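Local coordinates for replication protein B (Plasmid RSF1010, PDB 3H20) that acts as the primase of its plasmid, polymerising nucleoside triphosphates into primers on single-stranded DNA so that replication can start, at residues G11-L14 / K15-C19; A41-V44 / L45-T48; F82-D85 / D86-A89. All blocks are in the same frame, centred on the assembly; numbering follows the deposited sequence.

Contact 1 of 3, residues G11-L14 / K15-C19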
loop_
_atom_site.group_PDB
_atom_site.type_symbol
_atom_site.label_atom_id
_atom_site.label_comp_id
_atom_site.label_asym_id
_atom_site.label_seq_id
_atom_site.Cartn_x
_atom_site.Cartn_y
_atom_site.Cartn_z
ATOM N N GLY A 11 19.233 -7.897 25.322
ATOM C CA GLY A 11 18.362 -8.168 26.474
ATOM C C GLY A 11 17.487 -6.987 26.883
ATOM O O GLY A 11 16.287 -7.159 27.089
ATOM N N ARG A 12 18.086 -5.799 27.017
ATOM C CA ARG A 12 17.322 -4.575 27.318
ATOM C C ARG A 12 16.346 -4.177 26.218
ATOM O O ARG A 12 15.235 -3.746 26.524
ATOM C CB ARG A 12 18.235 -3.381 27.616
ATOM C CG ARG A 12 18.980 -3.474 28.926
ATOM C CD ARG A 12 19.939 -2.292 29.108
ATOM N NE ARG A 12 20.687 -2.456 30.354
ATOM C CZ ARG A 12 21.603 -1.611 30.823
ATOM N NH1 ARG A 12 21.926 -0.506 30.155
ATOM N NH2 ARG A 12 22.201 -1.873 31.978
ATOM N N GLN A 13 16.756 -4.315 24.950
ATOM C CA GLN A 13 15.881 -3.973 23.813
ATOM C C GLN A 13 14.649 -4.887 23.739
ATOM O O GLN A 13 13.521 -4.400 23.596
ATOM C CB GLN A 13 16.645 -3.942 22.470
ATOM C CG GLN A 13 15.754 -3.578 21.245
ATOM C CD GLN A 13 16.519 -3.207 19.966
ATOM O OE1 GLN A 13 17.738 -2.969 19.978
ATOM N NE2 GLN A 13 15.781 -3.114 18.847
ATOM N N LEU A 14 14.864 -6.201 23.844
ATOM C CA LEU A 14 13.754 -7.178 23.891
ATOM C C LEU A 14 12.767 -6.926 25.040
ATOM O O LEU A 14 11.549 -7.035 24.845
ATOM C CB LEU A 14 14.268 -8.632 23.963
ATOM C CG LEU A 14 15.240 -9.116 22.871
ATOM C CD1 LEU A 14 15.721 -10.553 23.138
ATOM C CD2 LEU A 14 14.636 -9.006 21.479
ATOM N N LYS A 15 13.279 -6.602 26.227
ATOM C CA LYS A 15 12.406 -6.308 27.365
ATOM C C LYS A 15 11.579 -5.056 27.099
ATOM O O LYS A 15 10.373 -5.045 27.375
ATOM C CB LYS A 15 13.194 -6.157 28.678
ATOM C CG LYS A 15 12.308 -5.810 29.910
ATOM C CD LYS A 15 13.163 -5.494 31.136
ATOM C CE LYS A 15 12.407 -4.655 32.167
ATOM N NZ LYS A 15 13.224 -4.494 33.404
ATOM N N ALA A 16 12.224 -4.018 26.551
ATOM C CA ALA A 16 11.556 -2.737 26.294
ATOM C C ALA A 16 10.496 -2.888 25.204
ATOM O O ALA A 16 9.432 -2.241 25.249
ATOM C CB ALA A 16 12.571 -1.679 25.893
ATOM N N MET A 17 10.794 -3.723 24.217
ATOM C CA MET A 17 9.823 -4.039 23.161
ATOM C C MET A 17 8.683 -4.874 23.739
ATOM O O MET A 17 7.517 -4.644 23.429
ATOM C CB MET A 17 10.498 -4.732 21.983
ATOM C CG MET A 17 11.378 -3.776 21.136
ATOM S SD MET A 17 12.246 -4.625 19.798
ATOM C CE MET A 17 10.951 -4.700 18.555
ATOM N N GLY A 18 9.029 -5.834 24.592
ATOM C CA GLY A 18 8.043 -6.561 25.374
ATOM C C GLY A 18 7.325 -7.719 24.710
ATOM O O GLY A 18 6.467 -8.343 25.345
ATOM N N CYS A 19 7.661 -8.020 23.455
ATOM C CA CYS A 19 6.995 -9.110 22.727
ATOM C C CYS A 19 7.429 -10.488 23.219
ATOM O O CYS A 19 8.554 -10.663 23.717
ATOM C CB CYS A 19 7.276 -9.028 21.223
ATOM S SG CYS A 19 7.249 -7.377 20.532
HETATM O O HOH W 1 10.311 -9.597 25.483
#
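The carboxamide of Gln13 is the flat group here, and the thioether of Met17, one turn further along the helix, lies alongside it on the flank where CG and NE2 sit. The sulfur comes within 3.9 Å of CG (Met17 SD to Gln13 CG) and keeps much the same separation from NE2; the two side chains run side by side in the same direction. Both ends of the amide are taken by backbone outside the helix: OE1 accepts from Ala147 N, and NE2 donates to Arg145 O. Two bonds at opposite ends fix the rotation of the amide, and they tie helix 6-17 to the chain at Arg145, a residue of the diphosphate pocket. Gln13 gets there with its CG turned away from the backbone N (chi1 -180°) and the rest of the chain extended.

Met17 runs out extended and bends only at its methyl, about chi3, while its CG passes 3.3 Å from Gln13 O. The helix lies between two antiparallel sheets: Gln13 and Met17 both touch Ile63 of strand 59-65 and Leu96 of strand 96-99, whereas Leu14 packs on Ala41, Val44 and Leu45 of helix 41-46.

The last turn closes with Gly18 N donating to Leu14 O at 2.8 Å, at an N-H...O angle of 161°. Gly18 then leaves the helix with positive phi (82°), so this is the 5→1 bond of an alpha-L C-cap. Cys19 N stays 4.2 Å from Leu14 O, and the 6→1 bond of a Schellman motif is not made; a water donates to Leu14 O (2.9 Å) and to Cys19 O (2.7 Å), bridging the two carbonyls.

Contact 2 of 3, residues A41-V44 / L45-T48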
loop_
_atom_site.group_PDB
_atom_site.type_symbol
_atom_site.label_atom_id
_atom_site.label_comp_id
_atom_site.label_asym_id
_atom_site.label_seq_id
_atom_site.Cartn_x
_atom_site.Cartn_y
_atom_site.Cartn_z
ATOM N N ALA A 41 12.114 -14.378 22.553
ATOM C CA ALA A 41 13.198 -13.589 23.131
ATOM C C ALA A 41 14.372 -14.471 23.604
ATOM O O ALA A 41 15.538 -14.144 23.357
ATOM C CB ALA A 41 12.670 -12.700 24.286
ATOM N N ALA A 42 14.060 -15.594 24.259
ATOM C CA ALA A 42 15.076 -16.555 24.709
ATOM C C ALA A 42 15.892 -17.113 23.540
ATOM O O ALA A 42 17.121 -17.310 23.659
ATOM C CB ALA A 42 14.416 -17.702 25.502
ATOM N N GLU A 43 15.212 -17.378 22.421
ATOM C CA GLU A 43 15.864 -17.889 21.214
ATOM C C GLU A 43 16.737 -16.829 20.515
ATOM O O GLU A 43 17.778 -17.170 19.951
ATOM C CB GLU A 43 14.844 -18.518 20.240
ATOM C CG GLU A 43 14.147 -19.772 20.783
ATOM C CD GLU A 43 12.970 -20.249 19.925
ATOM O OE1 GLU A 43 12.340 -19.428 19.230
ATOM O OE2 GLU A 43 12.667 -21.457 19.963
ATOM N N VAL A 44 16.326 -15.559 20.559
ATOM C CA VAL A 44 17.141 -14.454 20.017
ATOM C C VAL A 44 18.490 -14.411 20.758
ATOM O O VAL A 44 19.553 -14.390 20.135
ATOM C CB VAL A 44 16.433 -13.076 20.127
ATOM C CG1 VAL A 44 17.321 -11.957 19.554
ATOM C CG2 VAL A 44 15.065 -13.091 19.397
ATOM N N LEU A 45 18.429 -14.434 22.089
ATOM C CA LEU A 45 19.631 -14.470 22.921
ATOM C C LEU A 45 20.480 -15.725 22.698
ATOM O O LEU A 45 21.718 -15.647 22.641
ATOM C CB LEU A 45 19.250 -14.276 24.407
ATOM C CG LEU A 45 18.798 -12.828 24.725
ATOM C CD1 LEU A 45 18.091 -12.700 26.079
ATOM C CD2 LEU A 45 19.981 -11.857 24.685
ATOM N N GLN A 46 19.819 -16.877 22.539
ATOM C CA GLN A 46 20.495 -18.149 22.256
ATOM C C GLN A 46 21.282 -18.095 20.945
ATOM O O GLN A 46 22.282 -18.803 20.775
ATOM C CB GLN A 46 19.453 -19.272 22.160
ATOM C CG GLN A 46 19.990 -20.678 22.265
ATOM C CD GLN A 46 18.920 -21.746 22.030
ATOM O OE1 GLN A 46 17.750 -21.437 21.813
ATOM N NE2 GLN A 46 19.324 -23.008 22.086
ATOM N N ASN A 47 20.806 -17.273 20.014
ATOM C CA ASN A 47 21.417 -17.173 18.678
ATOM C C ASN A 47 22.392 -16.002 18.515
ATOM O O ASN A 47 22.855 -15.716 17.413
ATOM C CB ASN A 47 20.320 -17.124 17.606
ATOM C CG ASN A 47 19.780 -18.495 17.270
ATOM O OD1 ASN A 47 20.422 -19.264 16.559
ATOM N ND2 ASN A 47 18.600 -18.821 17.796
ATOM N N THR A 48 22.723 -15.339 19.615
ATOM C CA THR A 48 23.632 -14.191 19.567
ATOM C C THR A 48 25.018 -14.528 18.953
ATOM O O THR A 48 25.537 -13.747 18.150
ATOM C CB THR A 48 23.730 -13.493 20.938
ATOM O OG1 THR A 48 22.427 -13.003 21.297
ATOM C CG2 THR A 48 24.687 -12.285 20.898
#
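Leu45 N to Ala41 O (3.2 Å, nearly straight at 172°) and Gln46 N to Ala42 O continue the alpha-helical pattern, which then frays at Asn47. Its N makes only weak bonds, to Glu43 O and to Val44 O, as the backbone turns out of helical geometry.

The Asn47 side chain makes up for this. With CG set beside its own backbone N (chi1 -81°), ND2 swings back and donates to Glu43 O at 2.8 Å, coming from above the carbonyl plane, not along a lone pair. Helix 41-46 ends here and helix 48-56 begins at the next residue, so Asn47 stands at the N-cap position of the second helix while its amide serves the end of the first. With an alanine in place of Asn47, Glu43 O is likely to keep just the weak backbone bond from this position, leaving the corner less firmly held. Inward, Val44 packs on Ile24 and Trp39 of the sheet, while Leu45 and Thr48 lie on Ile10 of helix 6-17.

Past the corner, Thr48 OG1 donates to Leu45 O at 3.0 Å, on the same face of that carbonyl as Thr48 N. On the outer side, Gln46 OE1 rests 4.1 Å from Glu43 CG, and Glu43 OE1 accepts from Ser40 N.

Contact 3 of 3, residues F82-D85 / D86-A89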
loop_
_atom_site.group_PDB
_atom_site.type_symbol
_atom_site.label_atom_id
_atom_site.label_comp_id
_atom_site.label_asym_id
_atom_site.label_seq_id
_atom_site.Cartn_x
_atom_site.Cartn_y
_atom_site.Cartn_z
ATOM N N PHE A 82 16.513 16.402 18.112
ATOM C CA PHE A 82 15.512 17.460 18.276
ATOM C C PHE A 82 14.092 16.960 18.026
ATOM O O PHE A 82 13.151 17.379 18.715
ATOM C CB PHE A 82 15.833 18.646 17.352
ATOM C CG PHE A 82 17.225 19.193 17.532
ATOM C CD1 PHE A 82 17.499 20.108 18.540
ATOM C CD2 PHE A 82 18.266 18.774 16.699
ATOM C CE1 PHE A 82 18.777 20.617 18.716
ATOM C CE2 PHE A 82 19.559 19.266 16.871
ATOM C CZ PHE A 82 19.812 20.196 17.881
ATOM N N ASP A 83 13.935 16.081 17.034
ATOM C CA ASP A 83 12.656 15.406 16.778
ATOM C C ASP A 83 12.192 14.621 18.007
ATOM O O ASP A 83 11.010 14.634 18.340
ATOM C CB ASP A 83 12.774 14.414 15.606
ATOM C CG ASP A 83 12.983 15.089 14.259
ATOM O OD1 ASP A 83 12.573 16.263 14.071
ATOM O OD2 ASP A 83 13.583 14.427 13.373
ATOM N N LEU A 84 13.127 13.933 18.672
ATOM C CA LEU A 84 12.808 13.168 19.891
ATOM C C LEU A 84 12.356 14.059 21.053
ATOM O O LEU A 84 11.460 13.681 21.816
ATOM C CB LEU A 84 14.002 12.302 20.315
ATOM C CG LEU A 84 14.300 11.127 19.376
ATOM C CD1 LEU A 84 15.725 10.619 19.578
ATOM C CD2 LEU A 84 13.283 10.008 19.599
ATOM N N ASP A 85 13.002 15.218 21.193
ATOM C CA ASP A 85 12.600 16.246 22.167
ATOM C C ASP A 85 11.144 16.671 21.963
ATOM O O ASP A 85 10.371 16.786 22.925
ATOM C CB ASP A 85 13.494 17.489 22.052
ATOM C CG ASP A 85 14.942 17.243 22.470
ATOM O OD1 ASP A 85 15.202 16.394 23.332
ATOM O OD2 ASP A 85 15.832 17.945 21.942
ATOM N N ASP A 86 10.776 16.929 20.708
ATOM C CA ASP A 86 9.399 17.277 20.362
ATOM C C ASP A 86 8.423 16.134 20.671
ATOM O O ASP A 86 7.374 16.366 21.265
ATOM C CB ASP A 86 9.301 17.704 18.890
ATOM C CG ASP A 86 9.913 19.072 18.633
ATOM O OD1 ASP A 86 10.302 19.749 19.609
ATOM O OD2 ASP A 86 9.998 19.487 17.450
ATOM N N MET A 87 8.779 14.911 20.272
ATOM C CA MET A 87 7.942 13.720 20.525
ATOM C C MET A 87 7.589 13.573 22.005
ATOM O O MET A 87 6.410 13.418 22.363
ATOM C CB MET A 87 8.628 12.444 20.000
ATOM C CG MET A 87 8.738 12.369 18.451
ATOM S SD MET A 87 9.565 10.851 17.884
ATOM C CE MET A 87 8.350 9.613 18.356
ATOM N N LYS A 88 8.602 13.629 22.863
ATOM C CA LYS A 88 8.408 13.538 24.317
ATOM C C LYS A 88 7.500 14.644 24.881
ATOM O O LYS A 88 6.635 14.366 25.723
ATOM C CB LYS A 88 9.756 13.537 25.043
ATOM C CG LYS A 88 10.572 12.255 24.847
ATOM C CD LYS A 88 11.949 12.386 25.518
ATOM C CE LYS A 88 12.810 11.161 25.259
ATOM N NZ LYS A 88 14.106 11.265 26.001
ATOM N N ALA A 89 7.693 15.883 24.416
ATOM C CA ALA A 89 6.946 17.038 24.928
ATOM C C ALA A 89 5.494 17.072 24.436
ATOM O O ALA A 89 4.684 17.882 24.905
ATOM C CB ALA A 89 7.663 18.345 24.561
HETATM O O HOH W 2 12.280 18.663 15.290
HETATM O O HOH W 3 15.120 13.205 24.161
#
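Helix 81-89 is a short amphipathic helix, and its buried side is carried by Leu84 and Met87. Leu84 CD2 lies 4.2 Å from Met87 SD, the two chains crossing at a slant; with chi1 at -68° turning it opposite the carbonyl carbon, Met87 CG comes to 3.2 Å from Asp83 O, and a bend at chi3 turns the methyl off the line of the chain. Every backbone bond between the two halves is of the regular i to i+4 kind, from Asp86 N to Phe82 O through Ala89 N to Asp85 O.

The outer side is acidic. A water sits 2.7 Å from Asp83 OD1 and 3.2 Å from Asp86 OD2, between two carboxylates of like charge, though with other acceptors nearby it probably cannot donate to all of them at once. A second water accepts from Lys88 NZ at 2.9 Å and donates to Asp85 OD1 at 3.3 Å, joining opposite charges that do not meet directly.

Lys88 NZ also forms a salt bridge with Glu170 of strand 167-170, and Asp83 OD2 accepts from Ser80 N at the helix start. Leu84 and Met87 pack against Leu79 of strand 73-79 and against strand 104-110, Leu84 on Tyr105 and Ala107, Met87 on Val109.

All three contacts lie along about two turns of short helix in the N-terminal primase domain, but at different depths. Contact 1 has the most buried residues, wedged between the two sheets, and its Gln13 bonds to backbone near the diphosphate pocket. Contact 2 touches it directly, Leu14 CD1 reaching Val44 CB at 4.0 Å, and packs on strands 21-28 and 34-40, in the sheet of 59-65. Contact 3 lies about 13 Å from contact 1 at the nearest atoms, yet borders the sheet of strands 73-79, 96-99 and 104-110 that contact 1 also meets. Glycine and water finish the helix of contact 1, an asparagine amide that of contact 2. Contact 3 is the most exposed, with three aspartates and a lysine.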